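Local coordinates for acetyltransferase, GNAT family (Colwellia psychrerythraea, PDB 3IWG), which probably transfers an acyl group, most likely acetyl from acetyl-CoA, to an acceptor that is not identified, at residues A[146-151]-A[175-180]; A[153-158]-A[164-169]; A[170-175]-A[196-201]; A[181-186]-A[228-233]. All coordinates share one frame; numbering follows the deposited sequence.

In the fold
The four contacts lie in the C-terminal GNAT domain. Interactions 1, 2 and 3 share helix 166-178: interaction 2 packs its start on helix 151-162, interaction 3 ties its middle to strand 190-199, and interaction 1 sets its end against the loop after strand 144-145. Interaction 2 falls wholly between the two segments of interaction 1, with centres about 13 Å apart, and closes before interaction 3 opens. The segments of 1 and 3, centres about 8 Å apart, alternate along the chain, as do those of 3 and 4. Interaction 4 joins strand 182-187, neighbour of strand 190-199, to helix 223-237. Helices thus pack on both faces of this part of the sheet, and interactions 1 to 3 also reach the second subunit.

Interaction 1. Residues A[146-151]-A[175-180]; sequences AGTEQL and NLIERK
Ile177 O receives Lys180 N at 2.9 Å and has a water 2.6 Å away; the same water lies 2.5 Å from Ala146 O, between the two backbones, though it cannot be assumed to donate to every acceptor near it. Here the loop that follows strand 144-145 of the C-terminal GNAT domain lies beside the end of helix 166-178, which is closed by a Schellman motif with Lys180 at positive phi. Ile177 carries nearly all of the contact. Its CG1 lies 4.0 Å from Ala146 CB, while CG2 approaches the backbone at Thr148 N. With chi2 at -178° the chain is fully extended, which sends CD1 outward between Gly147 O, 3.7 Å away, and Leu151 CD1, 3.9 Å away. Cutting Ile177 back to alanine is likely to open a gap between the helix end and the loop and to leave Leu151 CD1 without the methyl it meets. The opposing loop is braced from within as it winds through the 3-10 segment 148-150 into helix 151-162. Ala146 also pairs by backbone with Leu182 of strand 182-187, and Glu149 reaches Ser14 and Thr17 of the second subunit. Within the turn, Gly147 N donates to Gln150 OE1 at 3.2 Å in a nearly straight bond (165°), the N lying 37° above the plane of the side-chain carbonyl.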
loop_
_atom_site.group_PDB
_atom_site.type_symbol
_atom_site.label_atom_id
_atom_site.label_comp_id
_atom_site.label_asym_id
_atom_site.label_seq_id
_atom_site.Cartn_x
_atom_site.Cartn_y
_atom_site.Cartn_z
ATOM N N ALA A 146 0.736 15.841 3.736
ATOM C CA ALA A 146 1.986 15.072 3.616
ATOM C C ALA A 146 2.460 15.019 2.147
ATOM O O ALA A 146 1.684 14.919 1.208
ATOM C CB ALA A 146 1.845 13.673 4.175
ATOM N N GLY A 147 3.763 15.150 1.986
ATOM C CA GLY A 147 4.422 14.948 0.707
ATOM C C GLY A 147 5.284 13.695 0.807
ATOM O O GLY A 147 5.578 13.177 1.898
ATOM N N THR A 148 5.717 13.262 -0.365
ATOM C CA THR A 148 6.427 12.024 -0.578
ATOM C C THR A 148 7.624 11.969 0.322
ATOM O O THR A 148 7.866 10.962 0.951
ATOM C CB THR A 148 6.827 11.949 -2.065
ATOM O OG1 THR A 148 5.656 12.221 -2.866
ATOM C CG2 THR A 148 7.375 10.583 -2.419
ATOM N N GLU A 149 8.322 13.090 0.439
ATOM C CA GLU A 149 9.528 13.160 1.249
ATOM C C GLU A 149 9.340 12.778 2.715
ATOM O O GLU A 149 10.270 12.301 3.356
ATOM C CB GLU A 149 10.188 14.548 1.112
ATOM C CG GLU A 149 10.680 14.828 -0.356
ATOM C CD GLU A 149 11.413 16.188 -0.533
ATOM O OE1 GLU A 149 11.178 17.099 0.308
ATOM O OE2 GLU A 149 12.217 16.348 -1.509
ATOM N N GLN A 150 8.130 12.946 3.233
ATOM C CA GLN A 150 7.859 12.725 4.640
ATOM C C GLN A 150 7.272 11.332 4.925
ATOM O O GLN A 150 6.905 11.032 6.064
ATOM C CB GLN A 150 6.861 13.803 5.132
ATOM C CG GLN A 150 7.272 15.251 4.808
ATOM C CD GLN A 150 6.162 16.274 5.070
ATOM O OE1 GLN A 150 5.016 16.039 4.755
ATOM N NE2 GLN A 150 6.509 17.401 5.666
ATOM N N LEU A 151 7.170 10.471 3.917
ATOM C CA LEU A 151 6.514 9.181 4.168
ATOM C C LEU A 151 7.158 8.454 5.312
ATOM O O LEU A 151 6.452 7.876 6.146
ATOM C CB LEU A 151 6.528 8.298 2.921
ATOM C CG LEU A 151 5.964 6.873 2.922
ATOM C CD1 LEU A 151 4.458 6.791 3.227
ATOM C CD2 LEU A 151 6.264 6.237 1.517
ATOM N N ASN A 175 0.043 5.365 -0.586
ATOM C CA ASN A 175 -1.181 5.544 -1.289
ATOM C C ASN A 175 -1.977 6.741 -0.760
ATOM O O ASN A 175 -2.518 7.505 -1.546
ATOM C CB ASN A 175 -1.972 4.266 -1.184
ATOM C CG ASN A 175 -3.216 4.293 -2.033
ATOM O OD1 ASN A 175 -4.291 4.206 -1.507
ATOM N ND2 ASN A 175 -3.055 4.386 -3.358
ATOM N N LEU A 176 -2.049 6.958 0.554
ATOM C CA LEU A 176 -2.801 8.134 1.031
ATOM C C LEU A 176 -2.157 9.451 0.560
ATOM O O LEU A 176 -2.843 10.405 0.205
ATOM C CB LEU A 176 -2.935 8.112 2.532
ATOM C CG LEU A 176 -4.177 7.568 3.274
ATOM C CD1 LEU A 176 -5.004 6.497 2.589
ATOM C CD2 LEU A 176 -3.767 7.130 4.661
ATOM N N ILE A 177 -0.830 9.482 0.531
ATOM C CA ILE A 177 -0.091 10.650 0.125
ATOM C C ILE A 177 -0.469 11.002 -1.314
ATOM O O ILE A 177 -0.772 12.170 -1.609
ATOM C CB ILE A 177 1.401 10.388 0.248
ATOM C CG1 ILE A 177 1.842 10.496 1.715
ATOM C CG2 ILE A 177 2.192 11.348 -0.677
ATOM C CD1 ILE A 177 3.274 10.302 1.931
ATOM N N GLU A 178 -0.514 9.990 -2.190
ATOM C CA GLU A 178 -0.887 10.194 -3.594
ATOM C C GLU A 178 -2.300 10.653 -3.723
ATOM O O GLU A 178 -2.618 11.451 -4.623
ATOM C CB GLU A 178 -0.756 8.905 -4.400
ATOM C CG GLU A 178 0.722 8.421 -4.504
ATOM C CD GLU A 178 0.874 7.269 -5.504
ATOM O OE1 GLU A 178 0.322 7.395 -6.622
ATOM O OE2 GLU A 178 1.553 6.272 -5.167
ATOM N N ARG A 179 -3.155 10.186 -2.816
ATOM C CA ARG A 179 -4.557 10.613 -2.848
ATOM C C ARG A 179 -4.730 11.975 -2.142
ATOM O O ARG A 179 -5.814 12.491 -2.125
ATOM C CB ARG A 179 -5.474 9.579 -2.180
ATOM C CG ARG A 179 -5.566 8.223 -2.869
ATOM C CD ARG A 179 -6.345 7.150 -2.008
ATOM N NE ARG A 179 -7.760 7.502 -1.762
ATOM C CZ ARG A 179 -8.743 7.375 -2.667
ATOM N NH1 ARG A 179 -8.509 6.877 -3.879
ATOM N NH2 ARG A 179 -9.983 7.742 -2.371
ATOM N N LYS A 180 -3.651 12.536 -1.588
ATOM C CA LYS A 180 -3.725 13.760 -0.762
ATOM C C LYS A 180 -4.691 13.666 0.455
ATOM O O LYS A 180 -5.430 14.598 0.781
ATOM C CB LYS A 180 -4.050 14.952 -1.677
ATOM C CG LYS A 180 -3.199 14.960 -2.982
ATOM C CD LYS A 180 -3.184 16.335 -3.640
ATOM C CE LYS A 180 -2.517 16.339 -5.056
ATOM N NZ LYS A 180 -3.404 17.041 -6.067
HETATM O O HOH W 1 -0.089 14.424 -0.441
#

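Interaction 2. Residues A[153-158]-A[164-169]; sequences AFVTFA and APEQWL
The backbones of segments 153-158 and 164-169 come nearest where Val155 CA and Leu169 CA stand 5.7 Å apart; Ala158 CA and Ala164 CA follow at 7.1 Å. These are the two consecutive helices that come after strand 144-145 of the C-terminal GNAT domain, 151-162 and 166-178, joined by a short connection. Pro165 is the N-cap of the second, and its O accepts Leu169 N as the first turn closes. Across the narrow gap Val155 spreads its two methyls over that turn. CG1, anti to the backbone N (chi1 160°), reaches Glu166, 3.9 Å from its O and 4.0 Å from its CB. CG2 instead presses on the Leu169 backbone, 3.7 Å from its carbonyl C. Trimming Val155 to a glycine would remove both methyls and is likely to open a gap over the Glu166 carbonyl and the base of Leu169, letting the helices shift. Tyr173, one turn further along helix 166-178, backs the interface by touching Val155 and Ala158, while Phe154 turns to Leu191 and Ala194 of strand 190-199. Further along helix 151-162, the Ala158 methyl meets the branch point of Leu169: Leu169 CG lies 4.0 Å from Ala158 CB, and Leu169 CD2 lies 4.2 Å from the same Ala158 CB.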
loop_
_atom_site.group_PDB
_atom_site.type_symbol
_atom_site.label_atom_id
_atom_site.label_comp_id
_atom_site.label_asym_id
_atom_site.label_seq_id
_atom_site.Cartn_x
_atom_site.Cartn_y
_atom_site.Cartn_z
ATOM N N ALA A 153 8.813 9.447 7.892
ATOM C CA ALA A 153 8.518 10.022 9.194
ATOM C C ALA A 153 7.105 9.614 9.630
ATOM O O ALA A 153 6.895 9.165 10.768
ATOM C CB ALA A 153 8.686 11.542 9.151
ATOM N N PHE A 154 6.142 9.682 8.718
ATOM C CA PHE A 154 4.809 9.196 9.070
ATOM C C PHE A 154 4.810 7.717 9.465
ATOM O O PHE A 154 4.151 7.302 10.415
ATOM C CB PHE A 154 3.843 9.473 7.937
ATOM C CG PHE A 154 3.299 10.892 7.925
ATOM C CD1 PHE A 154 2.185 11.250 8.694
ATOM C CD2 PHE A 154 3.884 11.862 7.155
ATOM C CE1 PHE A 154 1.689 12.573 8.651
ATOM C CE2 PHE A 154 3.397 13.167 7.124
ATOM C CZ PHE A 154 2.309 13.534 7.867
ATOM N N VAL A 155 5.542 6.904 8.719
ATOM C CA VAL A 155 5.578 5.439 8.951
ATOM C C VAL A 155 6.182 5.134 10.307
ATOM O O VAL A 155 5.601 4.399 11.119
ATOM C CB VAL A 155 6.337 4.701 7.809
ATOM C CG1 VAL A 155 6.822 3.303 8.235
ATOM C CG2 VAL A 155 5.434 4.648 6.518
ATOM N N THR A 156 7.314 5.751 10.577
ATOM C CA THR A 156 7.922 5.647 11.885
ATOM C C THR A 156 6.994 6.139 13.000
ATOM O O THR A 156 6.841 5.483 14.039
ATOM C CB THR A 156 9.182 6.504 11.918
ATOM O OG1 THR A 156 10.086 6.012 10.931
ATOM C CG2 THR A 156 9.820 6.455 13.279
ATOM N N PHE A 157 6.376 7.298 12.789
ATOM C CA PHE A 157 5.408 7.800 13.770
ATOM C C PHE A 157 4.254 6.774 14.048
ATOM O O PHE A 157 3.969 6.424 15.198
ATOM C CB PHE A 157 4.870 9.165 13.303
ATOM C CG PHE A 157 3.867 9.757 14.232
ATOM C CD1 PHE A 157 2.525 9.635 13.963
ATOM C CD2 PHE A 157 4.280 10.415 15.395
ATOM C CE1 PHE A 157 1.595 10.160 14.805
ATOM C CE2 PHE A 157 3.365 10.950 16.238
ATOM C CZ PHE A 157 2.004 10.813 15.962
ATOM N N ALA A 158 3.645 6.229 12.992
ATOM C CA ALA A 158 2.559 5.301 13.204
ATOM C C ALA A 158 3.059 3.992 13.788
ATOM O O ALA A 158 2.410 3.436 14.676
ATOM C CB ALA A 158 1.788 5.054 11.922
ATOM N N ALA A 164 1.303 -1.058 14.045
ATOM C CA ALA A 164 1.151 -1.642 12.694
ATOM C C ALA A 164 2.535 -1.846 12.084
ATOM O O ALA A 164 3.495 -1.158 12.432
ATOM C CB ALA A 164 0.271 -0.755 11.790
ATOM N N PRO A 165 2.660 -2.805 11.174
ATOM C CA PRO A 165 3.968 -3.071 10.579
ATOM C C PRO A 165 4.416 -2.022 9.577
ATOM O O PRO A 165 3.608 -1.459 8.820
ATOM C CB PRO A 165 3.764 -4.392 9.858
ATOM C CG PRO A 165 2.329 -4.768 10.028
ATOM C CD PRO A 165 1.596 -3.652 10.618
ATOM N N GLU A 166 5.721 -1.816 9.509
ATOM C CA GLU A 166 6.269 -0.752 8.691
ATOM C C GLU A 166 6.102 -0.980 7.188
ATOM O O GLU A 166 5.857 0.000 6.457
ATOM C CB GLU A 166 7.754 -0.480 9.055
ATOM C CG GLU A 166 7.938 -0.128 10.569
ATOM C CD GLU A 166 9.247 0.634 10.950
ATOM O OE1 GLU A 166 10.034 1.020 10.049
ATOM O OE2 GLU A 166 9.457 0.849 12.193
ATOM N N GLN A 167 6.271 -2.236 6.719
ATOM C CA GLN A 167 6.098 -2.538 5.304
ATOM C C GLN A 167 4.665 -2.143 4.869
ATOM O O GLN A 167 4.441 -1.445 3.886
ATOM C CB GLN A 167 6.327 -4.041 5.026
ATOM C CG GLN A 167 7.745 -4.567 5.279
ATOM C CD GLN A 167 8.689 -4.245 4.147
ATOM O OE1 GLN A 167 8.681 -3.120 3.604
ATOM N NE2 GLN A 167 9.496 -5.239 3.752
ATOM N N TRP A 168 3.709 -2.602 5.637
ATOM C CA TRP A 168 2.292 -2.265 5.423
ATOM C C TRP A 168 1.998 -0.743 5.436
ATOM O O TRP A 168 1.418 -0.186 4.486
ATOM C CB TRP A 168 1.458 -2.958 6.466
ATOM C CG TRP A 168 0.047 -2.917 6.140
ATOM C CD1 TRP A 168 -0.624 -3.792 5.358
ATOM C CD2 TRP A 168 -0.903 -1.931 6.555
ATOM N NE1 TRP A 168 -1.930 -3.436 5.276
ATOM C CE2 TRP A 168 -2.129 -2.282 5.981
ATOM C CE3 TRP A 168 -0.823 -0.771 7.335
ATOM C CZ2 TRP A 168 -3.270 -1.540 6.170
ATOM C CZ3 TRP A 168 -1.931 -0.036 7.519
ATOM C CH2 TRP A 168 -3.160 -0.425 6.966
ATOM N N LEU A 169 2.439 -0.084 6.502
ATOM C CA LEU A 169 2.325 1.379 6.627
ATOM C C LEU A 169 2.944 2.105 5.450
ATOM O O LEU A 169 2.399 3.121 4.979
ATOM C CB LEU A 169 2.967 1.845 7.907
ATOM C CG LEU A 169 2.204 2.137 9.179
ATOM C CD1 LEU A 169 0.679 2.120 9.119
ATOM C CD2 LEU A 169 2.752 1.308 10.331
#

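Interaction 3. Residues A[170-175]-A[196-201]; sequences TQYYGN and ECRLFD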
loop_
_atom_site.group_PDB
_atom_site.type_symbol
_atom_site.label_atom_id
_atom_site.label_comp_id
_atom_site.label_asym_id
_atom_site.label_seq_id
_atom_site.Cartn_x
_atom_site.Cartn_y
_atom_site.Cartn_z
ATOM N N THR A 170 4.055 1.588 4.937
ATOM C CA THR A 170 4.710 2.235 3.816
ATOM C C THR A 170 3.789 2.248 2.607
ATOM O O THR A 170 3.679 3.259 1.887
ATOM C CB THR A 170 6.062 1.546 3.478
ATOM O OG1 THR A 170 6.886 1.518 4.646
ATOM C CG2 THR A 170 6.817 2.281 2.353
ATOM N N GLN A 171 3.067 1.155 2.393
ATOM C CA GLN A 171 2.132 1.129 1.257
ATOM C C GLN A 171 0.880 1.920 1.552
ATOM O O GLN A 171 0.414 2.683 0.729
ATOM C CB GLN A 171 1.755 -0.307 0.855
ATOM C CG GLN A 171 2.959 -1.154 0.282
ATOM C CD GLN A 171 3.632 -0.537 -0.943
ATOM O OE1 GLN A 171 2.982 -0.090 -1.892
ATOM N NE2 GLN A 171 4.948 -0.555 -0.937
ATOM N N TYR A 172 0.326 1.749 2.728
ATOM C CA TYR A 172 -0.952 2.406 3.054
ATOM C C TYR A 172 -0.813 3.927 3.026
ATOM O O TYR A 172 -1.583 4.643 2.380
ATOM C CB TYR A 172 -1.376 1.965 4.417
ATOM C CG TYR A 172 -2.602 2.622 4.924
ATOM C CD1 TYR A 172 -3.859 2.122 4.612
ATOM C CD2 TYR A 172 -2.513 3.726 5.761
ATOM C CE1 TYR A 172 -5.007 2.768 5.084
ATOM C CE2 TYR A 172 -3.631 4.378 6.216
ATOM C CZ TYR A 172 -4.865 3.898 5.884
ATOM O OH TYR A 172 -5.966 4.512 6.367
ATOM N N TYR A 173 0.259 4.395 3.649
ATOM C CA TYR A 173 0.565 5.801 3.666
ATOM C C TYR A 173 1.050 6.313 2.324
ATOM O O TYR A 173 0.697 7.392 1.943
ATOM C CB TYR A 173 1.545 6.119 4.786
ATOM C CG TYR A 173 0.977 6.253 6.174
ATOM C CD1 TYR A 173 -0.344 6.651 6.410
ATOM C CD2 TYR A 173 1.815 6.106 7.282
ATOM C CE1 TYR A 173 -0.818 6.824 7.730
ATOM C CE2 TYR A 173 1.353 6.298 8.605
ATOM C CZ TYR A 173 0.053 6.661 8.812
ATOM O OH TYR A 173 -0.333 6.848 10.110
ATOM N N GLY A 174 1.785 5.515 1.559
ATOM C CA GLY A 174 2.198 5.959 0.211
ATOM C C GLY A 174 0.993 6.263 -0.656
ATOM O O GLY A 174 0.891 7.272 -1.363
ATOM N N ASN A 175 0.043 5.365 -0.586
ATOM C CA ASN A 175 -1.181 5.544 -1.289
ATOM C C ASN A 175 -1.977 6.741 -0.760
ATOM O O ASN A 175 -2.518 7.505 -1.546
ATOM C CB ASN A 175 -1.972 4.266 -1.184
ATOM C CG ASN A 175 -3.216 4.293 -2.033
ATOM O OD1 ASN A 175 -4.291 4.206 -1.507
ATOM N ND2 ASN A 175 -3.055 4.386 -3.358
ATOM N N GLU A 196 -5.999 11.676 8.813
ATOM C CA GLU A 196 -6.479 11.142 7.539
ATOM C C GLU A 196 -7.890 11.664 7.223
ATOM O O GLU A 196 -8.766 11.632 8.078
ATOM C CB GLU A 196 -6.527 9.619 7.592
ATOM C CG GLU A 196 -5.221 9.011 8.049
ATOM C CD GLU A 196 -5.176 7.464 8.029
ATOM O OE1 GLU A 196 -6.131 6.797 7.558
ATOM O OE2 GLU A 196 -4.155 6.910 8.491
ATOM N N CYS A 197 -8.081 12.167 6.011
ATOM C CA CYS A 197 -9.354 12.601 5.525
ATOM C C CYS A 197 -9.607 11.860 4.205
ATOM O O CYS A 197 -9.230 12.349 3.135
ATOM C CB CYS A 197 -9.306 14.101 5.291
ATOM S SG CYS A 197 -10.856 14.848 4.727
ATOM N N ARG A 198 -10.234 10.687 4.293
ATOM C CA ARG A 198 -10.260 9.785 3.156
ATOM C C ARG A 198 -11.530 9.871 2.390
ATOM O O ARG A 198 -12.603 9.829 2.965
ATOM C CB ARG A 198 -10.198 8.362 3.620
ATOM C CG ARG A 198 -8.982 7.967 4.490
ATOM C CD ARG A 198 -9.319 6.569 5.083
ATOM N NE ARG A 198 -8.676 6.477 6.349
ATOM C CZ ARG A 198 -9.235 6.323 7.536
ATOM N NH1 ARG A 198 -8.411 6.306 8.584
ATOM N NH2 ARG A 198 -10.523 6.095 7.690
ATOM N N LEU A 199 -11.419 9.927 1.083
ATOM C CA LEU A 199 -12.592 9.932 0.246
ATOM C C LEU A 199 -12.921 8.519 -0.066
ATOM O O LEU A 199 -12.064 7.674 -0.004
ATOM C CB LEU A 199 -12.329 10.667 -1.064
ATOM C CG LEU A 199 -12.518 12.164 -0.932
ATOM C CD1 LEU A 199 -11.739 12.727 0.236
ATOM C CD2 LEU A 199 -12.153 12.880 -2.294
ATOM N N PHE A 200 -14.172 8.292 -0.418
ATOM C CA PHE A 200 -14.632 7.029 -0.967
ATOM C C PHE A 200 -14.701 7.087 -2.486
ATOM O O PHE A 200 -15.239 8.037 -3.072
ATOM C CB PHE A 200 -16.009 6.764 -0.461
ATOM C CG PHE A 200 -16.053 6.498 1.004
ATOM C CD1 PHE A 200 -15.873 5.212 1.479
ATOM C CD2 PHE A 200 -16.287 7.526 1.903
ATOM C CE1 PHE A 200 -15.946 4.954 2.836
ATOM C CE2 PHE A 200 -16.326 7.287 3.262
ATOM C CZ PHE A 200 -16.171 5.997 3.736
ATOM N N ASP A 201 -14.181 6.067 -3.149
ATOM C CA ASP A 201 -14.213 6.076 -4.604
ATOM C C ASP A 201 -15.606 5.738 -5.198
ATOM O O ASP A 201 -15.896 6.144 -6.324
ATOM C CB ASP A 201 -13.091 5.187 -5.162
ATOM C CG ASP A 201 -11.697 5.800 -4.948
ATOM O OD1 ASP A 201 -11.573 7.016 -4.618
ATOM O OD2 ASP A 201 -10.717 5.054 -5.074
#
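The Glu196 carboxylate sits at the edges of two tyrosine rings. Its OE2 lies near the plane of each, 3.4 Å from Tyr172 CE2 and equally 3.4 Å from Tyr173 CE1. The carboxylate is turned 42° against the first ring and 79° against the second, while Trp168 stacks with the Tyr172 ring. The other oxygen does the polar work. Tyr172 OH donates to Glu196 OE1 at 2.6 Å on its syn side. Arg198, two residues along the strand, forms a side-on salt bridge to the same Glu196 OE1, which lies in the guanidinium plane: NE is 2.8 Å away, nearly in line with the C-O bond, and NH1 2.5 Å, from above the carboxylate plane. Three donors on one buried oxygen fix the rotation of the carboxylate and would probably stabilise its negative charge. In the GNAT fold this is where helix 166-178 packs over strand 190-199; the axes of segments 170-175 and 196-199 pass 11.8 Å apart at 72°. Gln171 of the second subunit packs on Tyr172, and Arg198 has a long, weak ion pair with Asp209 on the neighbouring strand.

Interaction 4. Residues A[181-186]-A[228-233]; sequences ELFGYW and LTFLTK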
loop_
_atom_site.group_PDB
_atom_site.type_symbol
_atom_site.label_atom_id
_atom_site.label_comp_id
_atom_site.label_asym_id
_atom_site.label_seq_id
_atom_site.Cartn_x
_atom_site.Cartn_y
_atom_site.Cartn_z
ATOM N N GLU A 181 -4.664 12.527 1.131
ATOM C CA GLU A 181 -5.554 12.307 2.264
ATOM C C GLU A 181 -4.863 12.359 3.604
ATOM O O GLU A 181 -5.513 12.216 4.656
ATOM C CB GLU A 181 -6.317 10.996 2.087
ATOM C CG GLU A 181 -7.284 11.044 0.929
ATOM C CD GLU A 181 -7.923 9.701 0.617
ATOM O OE1 GLU A 181 -7.415 8.674 1.097
ATOM O OE2 GLU A 181 -8.926 9.668 -0.132
ATOM N N LEU A 182 -3.543 12.514 3.606
ATOM C CA LEU A 182 -2.800 12.416 4.863
ATOM C C LEU A 182 -2.288 13.778 5.285
ATOM O O LEU A 182 -1.793 14.521 4.451
ATOM C CB LEU A 182 -1.650 11.416 4.727
ATOM C CG LEU A 182 -0.710 11.124 5.934
ATOM C CD1 LEU A 182 -1.418 10.494 7.110
ATOM C CD2 LEU A 182 0.457 10.225 5.458
ATOM N N PHE A 183 -2.391 14.091 6.584
ATOM C CA PHE A 183 -1.868 15.340 7.093
ATOM C C PHE A 183 -1.065 15.132 8.384
ATOM O O PHE A 183 -1.279 14.181 9.130
ATOM C CB PHE A 183 -3.005 16.326 7.369
ATOM C CG PHE A 183 -3.794 16.706 6.150
ATOM C CD1 PHE A 183 -4.723 15.848 5.618
ATOM C CD2 PHE A 183 -3.628 17.943 5.544
ATOM C CE1 PHE A 183 -5.446 16.189 4.485
ATOM C CE2 PHE A 183 -4.362 18.276 4.398
ATOM C CZ PHE A 183 -5.283 17.389 3.891
ATOM N N GLY A 184 -0.167 16.067 8.649
ATOM C CA GLY A 184 0.684 16.014 9.821
ATOM C C GLY A 184 0.601 17.299 10.603
ATOM O O GLY A 184 0.442 18.375 10.022
ATOM N N TYR A 185 0.677 17.171 11.918
ATOM C CA TYR A 185 0.734 18.315 12.800
ATOM C C TYR A 185 2.095 18.258 13.455
ATOM O O TYR A 185 2.402 17.325 14.186
ATOM C CB TYR A 185 -0.405 18.252 13.819
ATOM C CG TYR A 185 -0.484 19.365 14.837
ATOM C CD1 TYR A 185 -0.389 20.702 14.458
ATOM C CD2 TYR A 185 -0.724 19.080 16.177
ATOM C CE1 TYR A 185 -0.500 21.723 15.395
ATOM C CE2 TYR A 185 -0.809 20.090 17.138
ATOM C CZ TYR A 185 -0.702 21.401 16.745
ATOM O OH TYR A 185 -0.828 22.390 17.678
ATOM N N TRP A 186 2.899 19.273 13.149
ATOM C CA TRP A 186 4.338 19.287 13.373
ATOM C C TRP A 186 4.721 20.315 14.396
ATOM O O TRP A 186 4.098 21.383 14.534
ATOM C CB TRP A 186 5.085 19.667 12.072
ATOM C CG TRP A 186 4.954 18.667 10.983
ATOM C CD1 TRP A 186 3.983 18.603 10.049
ATOM C CD2 TRP A 186 5.837 17.595 10.719
ATOM N NE1 TRP A 186 4.207 17.558 9.202
ATOM C CE2 TRP A 186 5.347 16.917 9.598
ATOM C CE3 TRP A 186 7.022 17.153 11.308
ATOM C CZ2 TRP A 186 5.992 15.800 9.057
ATOM C CZ3 TRP A 186 7.677 16.054 10.753
ATOM C CH2 TRP A 186 7.158 15.394 9.654
ATOM N N LEU A 228 -9.213 16.443 14.506
ATOM C CA LEU A 228 -10.521 16.129 13.966
ATOM C C LEU A 228 -11.203 17.410 13.437
ATOM O O LEU A 228 -11.777 17.407 12.353
ATOM C CB LEU A 228 -11.352 15.453 15.038
ATOM C CG LEU A 228 -10.996 13.993 15.239
ATOM C CD1 LEU A 228 -11.708 13.456 16.478
ATOM C CD2 LEU A 228 -11.465 13.208 14.026
ATOM N N THR A 229 -11.081 18.512 14.166
ATOM C CA THR A 229 -11.691 19.755 13.735
ATOM C C THR A 229 -11.089 20.222 12.417
ATOM O O THR A 229 -11.813 20.624 11.526
ATOM C CB THR A 229 -11.569 20.852 14.805
ATOM O OG1 THR A 229 -12.181 20.372 16.012
ATOM C CG2 THR A 229 -12.273 22.132 14.355
ATOM N N PHE A 230 -9.768 20.144 12.272
ATOM C CA PHE A 230 -9.134 20.511 11.003
ATOM C C PHE A 230 -9.639 19.626 9.874
ATOM O O PHE A 230 -9.987 20.095 8.805
ATOM C CB PHE A 230 -7.625 20.321 11.101
ATOM C CG PHE A 230 -6.888 20.604 9.836
ATOM C CD1 PHE A 230 -6.702 19.621 8.909
ATOM C CD2 PHE A 230 -6.350 21.852 9.600
ATOM C CE1 PHE A 230 -6.021 19.866 7.737
ATOM C CE2 PHE A 230 -5.655 22.109 8.423
ATOM C CZ PHE A 230 -5.483 21.115 7.501
ATOM N N LEU A 231 -9.624 18.335 10.134
ATOM C CA LEU A 231 -9.897 17.355 9.150
ATOM C C LEU A 231 -11.343 17.511 8.664
ATOM O O LEU A 231 -11.613 17.343 7.455
ATOM C CB LEU A 231 -9.664 15.962 9.734
ATOM C CG LEU A 231 -8.224 15.449 9.905
ATOM C CD1 LEU A 231 -8.281 14.117 10.567
ATOM C CD2 LEU A 231 -7.459 15.355 8.580
ATOM N N THR A 232 -12.252 17.849 9.587
ATOM C CA THR A 232 -13.666 18.130 9.257
ATOM C C THR A 232 -13.785 19.350 8.355
ATOM O O THR A 232 -14.551 19.340 7.375
ATOM C CB THR A 232 -14.575 18.379 10.530
ATOM O OG1 THR A 232 -14.526 17.252 11.406
ATOM C CG2 THR A 232 -16.049 18.599 10.127
ATOM N N LYS A 233 -13.021 20.397 8.673
ATOM C CA LYS A 233 -13.063 21.589 7.848
ATOM C C LYS A 233 -12.558 21.269 6.423
ATOM O O LYS A 233 -13.153 21.714 5.455
ATOM C CB LYS A 233 -12.278 22.741 8.445
ATOM C CG LYS A 233 -12.685 24.055 7.816
ATOM C CD LYS A 233 -11.541 25.099 7.678
ATOM C CE LYS A 233 -11.516 26.170 8.816
ATOM N NZ LYS A 233 -10.602 27.317 8.525
#
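Phe230 drives the edge of its ring at the face of Phe183 in an offset edge-to-face pair, with centroids 5.5 Å apart and planes at 63°. The leading atom is Phe230 CE1, which lies over that face 3.8 Å from Phe183 CD2. Leu231 adds a second touch: its CD2 methyl comes to 4.1 Å from Phe183 CD1, approaching obliquely as the two side chains run antiparallel alongside one another. The ring of Phe230 reaches this far because its CG stands anti to the backbone N, chi1 177°, extending the side chain from the helix toward the strand. Around this first shell His234, on the next turn of the helix, makes an edge-to-face contact with Phe183. Met140 and Met143 pack on Phe230, and Leu231 also rests on Cys197 and Leu210 of the sheet. In GNAT enzymes the helix corresponding to 223-237 follows the loop that usually holds the pyrophosphate of acetyl-CoA, and here it packs on the face of the sheet to which Phe183 points. The strand is held in turn by backbone bonds of Phe183 with Gly195 and of Leu182 with Ala146. Leu182 points away from helix 223-237 and packs on Tyr173 and Ile177 of helix 166-178, across the sheet. Within the helix, Leu228 O accepts two donors from Thr232, N at 2.8 Å and OG1 at 2.9 Å, the hydroxyl coming from 42° above the carbonyl plane.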